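Local structure of UDP-N-acetylglucosamine 2-epimerase (Methanocaldococcus jannaschii, 4NES) at residues 199-211 against 274-288. The protein probably catalyses the reversible C-2 epimerization of UDP-N-acetylglucosamine to UDP-N-acetylmannosamine, and works as a homodimer. Residues are numbered along the deposited sequence; the frame is centred on the assembly and turned at random.
With UDP (uridine-5'-diphosphate), chain C; UD1 (uridine-diphosphate-N-acetylglucosamine), chain B.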
ATOM      1  N   ASP A 199     -29.546 -28.527  23.469  1.00 34.56           N
ATOM      2  CA  ASP A 199     -28.967 -27.312  24.031  1.00 38.17           C
ATOM      3  C   ASP A 199     -27.451 -27.295  23.855  1.00 31.04           C
ATOM      4  O   ASP A 199     -26.837 -26.229  23.810  1.00 26.06           O
ATOM      5  CB  ASP A 199     -29.336 -27.178  25.509  1.00 41.91           C
ATOM      6  CG  ASP A 199     -30.834 -27.178  25.733  1.00 48.24           C
ATOM      7  OD1 ASP A 199     -31.558 -26.593  24.899  1.00 47.75           O
ATOM      8  OD2 ASP A 199     -31.286 -27.773  26.734  1.00 51.37           O
ATOM      9  N   ASP A 200     -26.856 -28.479  23.757  1.00 25.04           N
ATOM     10  CA  ASP A 200     -25.416 -28.607  23.531  1.00 21.15           C
ATOM     11  C   ASP A 200     -25.072 -28.567  22.044  1.00 18.54           C
ATOM     12  O   ASP A 200     -25.483 -29.442  21.278  1.00 21.81           O
ATOM     13  CB  ASP A 200     -24.895 -29.913  24.132  1.00 30.97           C
ATOM     14  CG  ASP A 200     -24.445 -29.764  25.573  1.00 40.76           C
ATOM     15  OD1 ASP A 200     -24.824 -28.769  26.228  1.00 45.60           O
ATOM     16  OD2 ASP A 200     -23.710 -30.655  26.051  1.00 46.18           O
ATOM     17  N   TYR A 201     -24.316 -27.555  21.627  1.00 13.38           N
ATOM     18  CA  TYR A 201     -23.881 -27.485  20.235  1.00 12.13           C
ATOM     19  C   TYR A 201     -22.539 -26.787  20.103  1.00 11.51           C
ATOM     20  O   TYR A 201     -22.117 -26.064  21.003  1.00 14.06           O
ATOM     21  CB  TYR A 201     -24.917 -26.768  19.366  1.00 13.27           C
ATOM     22  CG  TYR A 201     -25.143 -25.317  19.752  1.00 12.83           C
ATOM     23  CD1 TYR A 201     -26.101 -24.972  20.690  1.00 14.74           C
ATOM     24  CD2 TYR A 201     -24.394 -24.296  19.174  1.00 11.90           C
ATOM     25  CE1 TYR A 201     -26.318 -23.650  21.052  1.00 12.73           C
ATOM     26  CE2 TYR A 201     -24.598 -22.967  19.535  1.00 12.48           C
ATOM     27  CZ  TYR A 201     -25.563 -22.653  20.474  1.00 11.10           C
ATOM     28  OH  TYR A 201     -25.798 -21.349  20.852  1.00 11.30           O
ATOM     29  N   PHE A 202     -21.857 -27.033  18.987  1.00 11.67           N
ATOM     30  CA  PHE A 202     -20.684 -26.251  18.619  1.00 14.24           C
ATOM     31  C   PHE A 202     -21.124 -25.301  17.516  1.00 14.85           C
ATOM     32  O   PHE A 202     -21.914 -25.676  16.651  1.00 13.63           O
ATOM     33  CB  PHE A 202     -19.553 -27.129  18.080  1.00 13.89           C
ATOM     34  CG  PHE A 202     -18.968 -28.098  19.084  1.00 13.23           C
ATOM     35  CD1 PHE A 202     -19.280 -28.023  20.433  1.00 14.38           C
ATOM     36  CD2 PHE A 202     -18.077 -29.076  18.655  1.00 16.94           C
ATOM     37  CE1 PHE A 202     -18.732 -28.925  21.339  1.00 15.29           C
ATOM     38  CE2 PHE A 202     -17.518 -29.975  19.556  1.00 18.51           C
ATOM     39  CZ  PHE A 202     -17.843 -29.900  20.894  1.00 18.01           C
ATOM     40  N   LEU A 203     -20.616 -24.073  17.550  1.00  9.97           N
ATOM     41  CA  LEU A 203     -20.915 -23.091  16.517  1.00 10.32           C
ATOM     42  C   LEU A 203     -19.736 -22.967  15.557  1.00 12.00           C
ATOM     43  O   LEU A 203     -18.592 -22.803  15.990  1.00 13.97           O
ATOM     44  CB  LEU A 203     -21.193 -21.736  17.173  1.00  8.98           C
ATOM     45  CG  LEU A 203     -21.588 -20.573  16.260  1.00  9.92           C
ATOM     46  CD1 LEU A 203     -22.928 -20.810  15.564  1.00 13.08           C
ATOM     47  CD2 LEU A 203     -21.620 -19.287  17.056  1.00 11.16           C
ATOM     48  N   LEU A 204     -20.010 -23.037  14.257  1.00  9.21           N
ATOM     49  CA  LEU A 204     -18.963 -22.986  13.245  1.00 10.27           C
ATOM     50  C   LEU A 204     -19.166 -21.850  12.245  1.00 10.13           C
ATOM     51  O   LEU A 204     -20.270 -21.664  11.737  1.00 10.19           O
ATOM     52  CB  LEU A 204     -18.927 -24.319  12.491  1.00 10.60           C
ATOM     53  CG  LEU A 204     -18.021 -24.446  11.262  1.00  9.86           C
ATOM     54  CD1 LEU A 204     -16.549 -24.383  11.633  1.00 13.12           C
ATOM     55  CD2 LEU A 204     -18.342 -25.750  10.517  1.00 12.62           C
ATOM     56  N   THR A 205     -18.101 -21.097  11.968  1.00  9.26           N
ATOM     57  CA  THR A 205     -18.054 -20.236  10.784  1.00 10.47           C
ATOM     58  C   THR A 205     -16.719 -20.445  10.090  1.00  9.23           C
ATOM     59  O   THR A 205     -15.723 -20.706  10.747  1.00 11.71           O
ATOM     60  CB  THR A 205     -18.263 -18.716  11.076  1.00 11.20           C
ATOM     61  OG1 THR A 205     -17.075 -18.149  11.653  1.00 11.98           O
ATOM     62  CG2 THR A 205     -19.487 -18.460  11.963  1.00 13.32           C
ATOM     63  N   LEU A 206     -16.701 -20.337   8.767  1.00 10.42           N
ATOM     64  CA  LEU A 206     -15.487 -20.572   8.002  1.00  8.88           C
ATOM     65  C   LEU A 206     -15.561 -19.784   6.713  1.00 10.87           C
ATOM     66  O   LEU A 206     -16.469 -20.019   5.911  1.00 12.79           O
ATOM     67  CB  LEU A 206     -15.357 -22.067   7.664  1.00 10.15           C
ATOM     68  CG  LEU A 206     -14.002 -22.501   7.095  1.00 11.99           C
ATOM     69  CD1 LEU A 206     -12.998 -22.649   8.227  1.00 16.57           C
ATOM     70  CD2 LEU A 206     -14.121 -23.800   6.311  1.00 14.81           C
ATOM     71  N   HIS A 207     -14.610 -18.879   6.484  1.00  9.87           N
ATOM     72  CA  HIS A 207     -14.611 -18.109   5.235  1.00  9.39           C
ATOM     73  C   HIS A 207     -13.270 -17.536   4.766  1.00  9.26           C
ATOM     74  O   HIS A 207     -13.240 -16.834   3.757  1.00  9.85           O
ATOM     75  CB  HIS A 207     -15.655 -16.977   5.278  1.00  8.49           C
ATOM     76  CG  HIS A 207     -15.236 -15.778   6.079  1.00  9.09           C
ATOM     77  ND1 HIS A 207     -15.424 -15.678   7.437  1.00 12.68           N
ATOM     78  CD2 HIS A 207     -14.644 -14.614   5.693  1.00 11.05           C
ATOM     79  CE1 HIS A 207     -14.968 -14.513   7.860  1.00 12.29           C
ATOM     80  NE2 HIS A 207     -14.487 -13.850   6.823  1.00 10.77           N
ATOM     81  N   ARG A 208     -12.175 -17.791   5.478  1.00 10.07           N
ATOM     82  CA  ARG A 208     -10.874 -17.260   5.033  1.00  8.98           C
ATOM     83  C   ARG A 208     -10.592 -17.757   3.628  1.00  9.12           C
ATOM     84  O   ARG A 208     -10.805 -18.936   3.332  1.00 10.89           O
ATOM     85  CB  ARG A 208      -9.732 -17.715   5.945  1.00 10.15           C
ATOM     86  CG  ARG A 208      -9.751 -17.154   7.365  1.00 10.98           C
ATOM     87  CD  ARG A 208      -8.982 -15.845   7.517  1.00 10.56           C
ATOM     88  NE  ARG A 208      -9.574 -14.718   6.803  1.00 10.05           N
ATOM     89  CZ  ARG A 208     -10.610 -14.009   7.231  1.00  9.24           C
ATOM     90  NH1 ARG A 208     -11.224 -14.324   8.370  1.00 10.28           N
ATOM     91  NH2 ARG A 208     -11.048 -12.989   6.501  1.00 10.78           N
ATOM     92  N   ALA A 209     -10.093 -16.875   2.769  1.00  9.99           N
ATOM     93  CA  ALA A 209      -9.781 -17.249   1.393  1.00 10.45           C
ATOM     94  C   ALA A 209      -8.856 -18.465   1.349  1.00 12.06           C
ATOM     95  O   ALA A 209      -9.059 -19.390   0.549  1.00 13.14           O
ATOM     96  CB  ALA A 209      -9.153 -16.078   0.650  1.00 12.67           C
ATOM     97  N   GLU A 210      -7.854 -18.477   2.223  1.00 11.82           N
ATOM     98  CA  GLU A 210      -6.848 -19.541   2.200  1.00 13.31           C
ATOM     99  C   GLU A 210      -7.414 -20.896   2.638  1.00 13.58           C
ATOM    100  O   GLU A 210      -6.802 -21.937   2.393  1.00 18.92           O
ATOM    101  CB  GLU A 210      -5.640 -19.153   3.057  1.00 15.30           C
ATOM    102  CG  GLU A 210      -5.979 -18.773   4.497  1.00 17.87           C
ATOM    103  CD  GLU A 210      -6.262 -17.282   4.706  1.00 22.13           C
ATOM    104  OE1 GLU A 210      -6.628 -16.565   3.752  1.00 15.09           O
ATOM    105  OE2 GLU A 210      -6.113 -16.828   5.856  1.00 26.44           O
ATOM    106  N   ASN A 211      -8.584 -20.887   3.276  1.00 13.88           N
ATOM    107  CA  ASN A 211      -9.235 -22.121   3.715  1.00 10.43           C
ATOM    108  C   ASN A 211     -10.312 -22.625   2.771  1.00 16.19           C
ATOM    109  O   ASN A 211     -10.509 -23.832   2.637  1.00 23.60           O
ATOM    110  CB  ASN A 211      -9.891 -21.932   5.089  1.00 11.22           C
ATOM    111  CG  ASN A 211      -8.911 -22.059   6.235  1.00 14.15           C
ATOM    112  OD1 ASN A 211      -7.876 -22.714   6.120  1.00 14.01           O
ATOM    113  ND2 ASN A 211      -9.249 -21.447   7.365  1.00 13.09           N
ATOM    114  N   PHE A 274     -26.664 -13.689  16.125  1.00  8.46           N
ATOM    115  CA  PHE A 274     -25.385 -14.380  16.190  1.00  8.41           C
ATOM    116  C   PHE A 274     -24.765 -14.321  17.584  1.00  8.01           C
ATOM    117  O   PHE A 274     -24.172 -15.299  18.041  1.00  8.95           O
ATOM    118  CB  PHE A 274     -24.406 -13.875  15.127  1.00  8.40           C
ATOM    119  CG  PHE A 274     -23.295 -14.838  14.866  1.00  8.91           C
ATOM    120  CD1 PHE A 274     -23.549 -16.021  14.195  1.00 10.78           C
ATOM    121  CD2 PHE A 274     -22.012 -14.591  15.331  1.00 11.66           C
ATOM    122  CE1 PHE A 274     -22.536 -16.942  13.970  1.00 11.30           C
ATOM    123  CE2 PHE A 274     -20.994 -15.509  15.098  1.00 10.53           C
ATOM    124  CZ  PHE A 274     -21.268 -16.683  14.423  1.00 10.02           C
ATOM    125  N   LEU A 275     -24.898 -13.185  18.265  1.00  9.38           N
ATOM    126  CA  LEU A 275     -24.408 -13.077  19.637  1.00  8.48           C
ATOM    127  C   LEU A 275     -25.059 -14.120  20.531  1.00  9.89           C
ATOM    128  O   LEU A 275     -24.404 -14.716  21.379  1.00  9.08           O
ATOM    129  CB  LEU A 275     -24.693 -11.688  20.210  1.00  9.95           C
ATOM    130  CG  LEU A 275     -23.780 -10.567  19.728  1.00 10.20           C
ATOM    131  CD1 LEU A 275     -24.334  -9.251  20.250  1.00  9.54           C
ATOM    132  CD2 LEU A 275     -22.349 -10.772  20.214  1.00 11.25           C
HETATM  133  N   MSE A 276     -26.351 -14.356  20.335  1.00  9.42           N
HETATM  134  CA  MSE A 276     -27.025 -15.400  21.086  1.00 10.03           C
HETATM  135  C   MSE A 276     -26.479 -16.791  20.774  1.00  9.35           C
HETATM  136  O   MSE A 276     -26.284 -17.608  21.676  1.00 10.03           O
HETATM  137  CB  MSE A 276     -28.532 -15.339  20.831  1.00 14.76           C
HETATM  138  CG  MSE A 276     -29.226 -14.172  21.513  1.00 19.26           C
HETATM  139 SE   MSE A 276     -29.034 -14.224  23.452  1.00 35.84          SE
HETATM  140  CE  MSE A 276     -29.936 -15.917  23.789  1.00 42.89           C
ATOM    141  N   LEU A 277     -26.215 -17.060  19.503  1.00 10.65           N
ATOM    142  CA  LEU A 277     -25.610 -18.334  19.151  1.00  9.68           C
ATOM    143  C   LEU A 277     -24.220 -18.481  19.775  1.00 10.67           C
ATOM    144  O   LEU A 277     -23.872 -19.546  20.269  1.00 10.30           O
ATOM    145  CB  LEU A 277     -25.534 -18.498  17.635  1.00 12.08           C
ATOM    146  CG  LEU A 277     -26.879 -18.698  16.933  1.00 12.69           C
ATOM    147  CD1 LEU A 277     -26.665 -18.616  15.439  1.00 16.84           C
ATOM    148  CD2 LEU A 277     -27.504 -20.042  17.315  1.00 14.41           C
ATOM    149  N   GLU A 278     -23.425 -17.416  19.763  1.00  9.20           N
ATOM    150  CA  GLU A 278     -22.098 -17.490  20.370  1.00 10.18           C
ATOM    151  C   GLU A 278     -22.184 -17.710  21.873  1.00  9.10           C
ATOM    152  O   GLU A 278     -21.508 -18.593  22.422  1.00 10.22           O
ATOM    153  CB  GLU A 278     -21.314 -16.208  20.110  1.00  9.34           C
ATOM    154  CG  GLU A 278     -20.922 -15.993  18.666  1.00 10.56           C
ATOM    155  CD  GLU A 278     -20.250 -14.660  18.461  1.00 14.09           C
ATOM    156  OE1 GLU A 278     -20.725 -13.657  19.020  1.00 15.10           O
ATOM    157  OE2 GLU A 278     -19.233 -14.611  17.746  1.00 14.97           O
ATOM    158  N   LYS A 279     -23.007 -16.898  22.537  1.00  8.98           N
ATOM    159  CA  LYS A 279     -23.064 -16.906  23.988  1.00 11.54           C
ATOM    160  C   LYS A 279     -23.436 -18.285  24.512  1.00 12.02           C
ATOM    161  O   LYS A 279     -22.949 -18.715  25.559  1.00 13.46           O
ATOM    162  CB  LYS A 279     -24.085 -15.876  24.482  1.00 10.97           C
ATOM    163  CG  LYS A 279     -24.168 -15.777  26.001  1.00 15.64           C
ATOM    164  CD  LYS A 279     -25.265 -14.829  26.453  1.00 28.12           C
ATOM    165  CE  LYS A 279     -25.305 -14.742  27.975  1.00 26.10           C
ATOM    166  NZ  LYS A 279     -25.731 -16.019  28.603  1.00 36.75           N
ATOM    167  N   ASN A 280     -24.285 -18.983  23.771  1.00 10.46           N
ATOM    168  CA  ASN A 280     -24.830 -20.250  24.242  1.00 12.05           C
ATOM    169  C   ASN A 280     -24.139 -21.503  23.703  1.00 14.90           C
ATOM    170  O   ASN A 280     -24.533 -22.617  24.019  1.00 13.99           O
ATOM    171  CB  ASN A 280     -26.335 -20.304  23.966  1.00 12.05           C
ATOM    172  CG  ASN A 280     -27.112 -19.331  24.825  1.00 12.88           C
ATOM    173  OD1 ASN A 280     -27.364 -19.601  25.999  1.00 18.90           O
ATOM    174  ND2 ASN A 280     -27.492 -18.192  24.256  1.00 14.09           N
ATOM    175  N   ALA A 281     -23.095 -21.315  22.907  1.00 10.97           N
ATOM    176  CA  ALA A 281     -22.379 -22.436  22.304  1.00 10.08           C
ATOM    177  C   ALA A 281     -21.504 -23.114  23.355  1.00 11.07           C
ATOM    178  O   ALA A 281     -20.942 -22.443  24.222  1.00 12.24           O
ATOM    179  CB  ALA A 281     -21.523 -21.934  21.152  1.00 12.86           C
ATOM    180  N   GLU A 282     -21.381 -24.438  23.286  1.00 10.04           N
ATOM    181  CA  GLU A 282     -20.464 -25.125  24.193  1.00 13.40           C
ATOM    182  C   GLU A 282     -19.030 -24.810  23.787  1.00 11.90           C
ATOM    183  O   GLU A 282     -18.139 -24.680  24.630  1.00 13.80           O
ATOM    184  CB  GLU A 282     -20.701 -26.633  24.199  1.00 15.28           C
ATOM    185  CG  GLU A 282     -19.805 -27.377  25.191  1.00 18.74           C
ATOM    186  CD  GLU A 282     -20.128 -28.852  25.294  1.00 24.12           C
ATOM    187  OE1 GLU A 282     -20.741 -29.400  24.355  1.00 21.75           O
ATOM    188  OE2 GLU A 282     -19.759 -29.464  26.318  1.00 26.06           O
ATOM    189  N   LEU A 283     -18.814 -24.680  22.487  1.00 12.23           N
ATOM    190  CA  LEU A 283     -17.540 -24.177  22.003  1.00 14.26           C
ATOM    191  C   LEU A 283     -17.715 -23.609  20.595  1.00  9.45           C
ATOM    192  O   LEU A 283     -18.708 -23.892  19.916  1.00 10.70           O
ATOM    193  CB  LEU A 283     -16.432 -25.235  22.132  1.00 28.75           C
ATOM    194  CG  LEU A 283     -16.000 -26.192  21.039  1.00 30.17           C
ATOM    195  CD1 LEU A 283     -14.979 -25.495  20.198  1.00 31.98           C
ATOM    196  CD2 LEU A 283     -15.395 -27.461  21.646  1.00 20.36           C
ATOM    197  N   ILE A 284     -16.799 -22.727  20.206  1.00  9.60           N
ATOM    198  CA  ILE A 284     -16.866 -22.053  18.918  1.00 11.12           C
ATOM    199  C   ILE A 284     -15.694 -22.498  18.032  1.00 12.13           C
ATOM    200  O   ILE A 284     -14.555 -22.560  18.486  1.00 11.66           O
ATOM    201  CB  ILE A 284     -16.873 -20.518  19.119  1.00 10.09           C
ATOM    202  CG1 ILE A 284     -18.199 -20.076  19.748  1.00 12.36           C
ATOM    203  CG2 ILE A 284     -16.617 -19.807  17.800  1.00 13.01           C
ATOM    204  CD1 ILE A 284     -18.178 -18.676  20.353  1.00 11.22           C
ATOM    205  N   LEU A 285     -15.993 -22.852  16.782  1.00  8.59           N
ATOM    206  CA  LEU A 285     -14.976 -23.250  15.813  1.00 10.54           C
ATOM    207  C   LEU A 285     -15.014 -22.239  14.692  1.00  9.10           C
ATOM    208  O   LEU A 285     -16.063 -22.013  14.096  1.00 10.77           O
ATOM    209  CB  LEU A 285     -15.319 -24.614  15.222  1.00 12.87           C
ATOM    210  CG  LEU A 285     -15.681 -25.727  16.198  1.00 17.01           C
ATOM    211  CD1 LEU A 285     -16.365 -26.888  15.472  1.00 17.89           C
ATOM    212  CD2 LEU A 285     -14.432 -26.194  16.870  1.00 20.54           C
ATOM    213  N   THR A 286     -13.885 -21.613  14.384  1.00  8.99           N
ATOM    214  CA  THR A 286     -13.940 -20.517  13.433  1.00  7.47           C
ATOM    215  C   THR A 286     -12.615 -20.228  12.754  1.00  8.45           C
ATOM    216  O   THR A 286     -11.543 -20.600  13.248  1.00  8.52           O
ATOM    217  CB  THR A 286     -14.428 -19.230  14.145  1.00  8.79           C
ATOM    218  OG1 THR A 286     -14.862 -18.258  13.181  1.00  9.01           O
ATOM    219  CG2 THR A 286     -13.332 -18.629  15.020  1.00  9.98           C
ATOM    220  N   ASP A 287     -12.698 -19.533  11.624  1.00  9.31           N
ATOM    221  CA  ASP A 287     -11.525 -18.852  11.093  1.00  8.75           C
ATOM    222  C   ASP A 287     -11.751 -17.340  10.959  1.00  7.34           C
ATOM    223  O   ASP A 287     -10.965 -16.642  10.312  1.00 10.23           O
ATOM    224  CB  ASP A 287     -11.009 -19.482   9.784  1.00  8.77           C
ATOM    225  CG  ASP A 287     -11.954 -19.284   8.607  1.00  9.92           C
ATOM    226  OD1 ASP A 287     -12.990 -18.615   8.759  1.00  9.73           O
ATOM    227  OD2 ASP A 287     -11.631 -19.778   7.505  1.00 10.89           O
ATOM    228  N   SER A 288     -12.829 -16.845  11.568  1.00  7.86           N
ATOM    229  CA  SER A 288     -13.142 -15.421  11.580  1.00  7.65           C
ATOM    230  C   SER A 288     -12.297 -14.646  12.584  1.00 11.22           C
ATOM    231  O   SER A 288     -12.027 -15.147  13.678  1.00 13.07           O
ATOM    232  CB  SER A 288     -14.610 -15.256  11.972  1.00  7.49           C
ATOM    233  OG  SER A 288     -14.887 -13.907  12.302  1.00  8.48           O
TER
HETATM  234  N1  UDP C 401     -21.515 -12.353  12.470  1.00  8.56           N
HETATM  235  C2  UDP C 401     -22.848 -12.134  12.390  1.00  9.18           C
HETATM  236  N3  UDP C 401     -23.652 -13.078  11.853  1.00  8.77           N
HETATM  237  C4  UDP C 401     -23.175 -14.250  11.379  1.00  9.76           C
HETATM  238  C5  UDP C 401     -21.800 -14.511  11.441  1.00  9.33           C
HETATM  239  C6  UDP C 401     -20.984 -13.518  11.995  1.00  8.40           C
HETATM  240  O2  UDP C 401     -23.334 -11.080  12.808  1.00  9.59           O
HETATM  241  O4  UDP C 401     -24.047 -15.185  10.827  1.00 11.05           O
HETATM  242  C1' UDP C 401     -20.581 -11.345  13.001  1.00  8.82           C
HETATM  243  C2' UDP C 401     -19.773 -11.694  14.137  1.00  7.98           C
HETATM  244  O2' UDP C 401     -20.520 -11.591  15.328  1.00 10.09           O
HETATM  245  C3' UDP C 401     -18.638 -10.767  14.040  1.00  8.45           C
HETATM  246  C4' UDP C 401     -18.518 -10.503  12.613  1.00  8.06           C
HETATM  247  O4' UDP C 401     -19.613 -11.117  11.979  1.00  8.79           O
HETATM  248  O3' UDP C 401     -18.829  -9.557  14.720  1.00  9.73           O
HETATM  249  C5' UDP C 401     -17.287 -11.077  11.998  1.00 10.60           C
HETATM  250  O5' UDP C 401     -17.271 -10.912  10.601  1.00  9.80           O
HETATM  251  PA  UDP C 401     -16.585 -11.955   9.625  1.00  9.19           P
HETATM  252  O1A UDP C 401     -17.426 -12.040   8.370  1.00 12.00           O
HETATM  253  O2A UDP C 401     -16.458 -13.289  10.331  1.00  9.84           O
HETATM  254  O3A UDP C 401     -15.183 -11.376   9.191  1.00  9.47           O
HETATM  255  PB  UDP C 401     -13.791 -11.222   9.895  1.00  7.66           P
HETATM  256  O1B UDP C 401     -13.984 -10.803  11.345  1.00 10.49           O
HETATM  257  O2B UDP C 401     -13.038 -12.521   9.771  1.00  8.28           O
HETATM  258  O3B UDP C 401     -13.139 -10.145   9.073  1.00  8.93           O
HETATM  259  C1' UD1 B 400     -14.253 -10.019   2.779  1.00  7.78           C
HETATM  260  C2' UD1 B 400     -12.916  -9.597   3.306  1.00  8.31           C
HETATM  261  C3' UD1 B 400     -12.557 -10.340   4.501  1.00  8.08           C
HETATM  262  C4' UD1 B 400     -13.588 -10.297   5.545  1.00  8.08           C
HETATM  263  C5' UD1 B 400     -14.936 -10.654   4.973  1.00  8.00           C
HETATM  264  C6' UD1 B 400     -16.040 -10.432   5.937  1.00  6.66           C
HETATM  265  C7' UD1 B 400     -11.304  -8.798   1.478  1.00 10.10           C
HETATM  266  C8' UD1 B 400     -10.251  -9.189   0.484  1.00  8.48           C
HETATM  267  N2' UD1 B 400     -11.871  -9.855   2.282  1.00  8.97           N
HETATM  268  O1' UD1 B 400     -14.189 -11.348   2.403  1.00  7.78           O
HETATM  269  O3' UD1 B 400     -11.317  -9.830   5.024  1.00 10.23           O
HETATM  270  O4' UD1 B 400     -13.274 -11.188   6.604  1.00  8.68           O
HETATM  271  O5' UD1 B 400     -15.236  -9.848   3.838  1.00  8.48           O
HETATM  272  O6' UD1 B 400     -17.103 -11.301   5.807  1.00  8.24           O
HETATM  273  O7' UD1 B 400     -11.664  -7.623   1.590  1.00  9.34           O
HETATM  274  N1  UD1 B 400     -20.630 -12.514  -1.619  1.00 11.95           N
HETATM  275  C2  UD1 B 400     -21.962 -12.481  -1.701  1.00 13.82           C
HETATM  276  N3  UD1 B 400     -22.647 -11.474  -1.163  1.00 11.90           N
HETATM  277  C4  UD1 B 400     -22.022 -10.463  -0.544  1.00 14.12           C
HETATM  278  C5  UD1 B 400     -20.639 -10.466  -0.438  1.00 14.74           C
HETATM  279  C6  UD1 B 400     -19.943 -11.528  -0.993  1.00 14.14           C
HETATM  280  O2  UD1 B 400     -22.568 -13.376  -2.256  1.00 12.34           O
HETATM  281  O4  UD1 B 400     -22.744  -9.439  -0.002  1.00 12.90           O
HETATM  282  C1B UD1 B 400     -19.852 -13.635  -2.196  1.00 13.39           C
HETATM  283  C2B UD1 B 400     -19.534 -13.491  -3.629  1.00 10.67           C
HETATM  284  O2' UD1 B 400     -19.557 -14.755  -4.245  1.00 14.93           O
HETATM  285  C3B UD1 B 400     -18.185 -12.972  -3.619  1.00 10.46           C
HETATM  286  C4B UD1 B 400     -17.586 -13.689  -2.466  1.00  9.63           C
HETATM  287  O4B UD1 B 400     -18.614 -13.805  -1.501  1.00 11.38           O
HETATM  288  O3B UD1 B 400     -17.470 -13.171  -4.813  1.00 13.11           O
HETATM  289  C5B UD1 B 400     -16.433 -12.964  -1.870  1.00 10.39           C
HETATM  290  O5B UD1 B 400     -16.678 -11.622  -1.535  1.00 10.01           O
HETATM  291  PA  UD1 B 400     -15.504 -10.683  -1.148  1.00 11.23           P
HETATM  292  O1A UD1 B 400     -14.553 -10.601  -2.302  1.00 15.23           O
HETATM  293  O2A UD1 B 400     -16.064  -9.350  -0.773  1.00 13.47           O
HETATM  294  O3A UD1 B 400     -14.703 -11.340   0.024  1.00 10.39           O
HETATM  295  PB  UD1 B 400     -15.221 -11.979   1.391  1.00  9.17           P
HETATM  296  O1B UD1 B 400     -14.947 -13.446   1.336  1.00  9.83           O
HETATM  297  O2B UD1 B 400     -16.636 -11.562   1.686  1.00  9.93           O
HETATM  298  O   HOH W   1     -24.370 -25.388  23.710  1.00 16.43           O
HETATM  299  O   HOH W   2     -15.379 -17.420   9.578  1.00 12.88           O
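Leu203 and Leu285 join strands 201-205 and 283-286 in parallel. Leu203 N donates to Leu283 O, Leu285 N to Leu203 O at 2.7 Å, and Thr205 N to Leu285 O. Beyond the strands, the Asp287 carboxylate gathers the loop after Thr205. Its OD1 takes His207 N at 2.8 Å on the syn lone pair. OD2 accepts Arg208 N from above the carboxylate plane and Asn211 ND2 on its anti lone pair, the latter nearly straight (175°). Asn211 ND2 also reaches Leu305 O, and Arg217 NE bonds to Asn211 OD1. A lysine in place of Asp287 would probably leave these three N-H groups without their acceptor and let the loop carrying His207 and Arg208 shift. Thr286 OG1 donates to Thr205 OG1.

The apolar packing has two sides. Leu203 CD2 lies 3.7 Å from Phe274 CZ, with Thr205 CG2 beside it. With CG between its backbone N and carbonyl carbon (chi1 63°), Tyr201 brings one ring face against Ala281 CA, and its OH donates to Leu277 O at 2.7 Å. On the other face of the sheet, Leu283 CD2 sits over the Phe202 ring in a CH-pi contact.

Ligands meet the same residues. His207, the active-site residue by similarity, donates from NE2 to UD1 O4'. Arg208 NH1 bridges Asp287 O and UDP O2B, and the uracil of UDP lies over one face of the Phe274 ring, with C5 above its centre.

Strand 235-239 flanks 201-205 and strand 302-304 flanks 283-286 in this GT-B sheet, while helices 186-195 and 289-298 pack alongside.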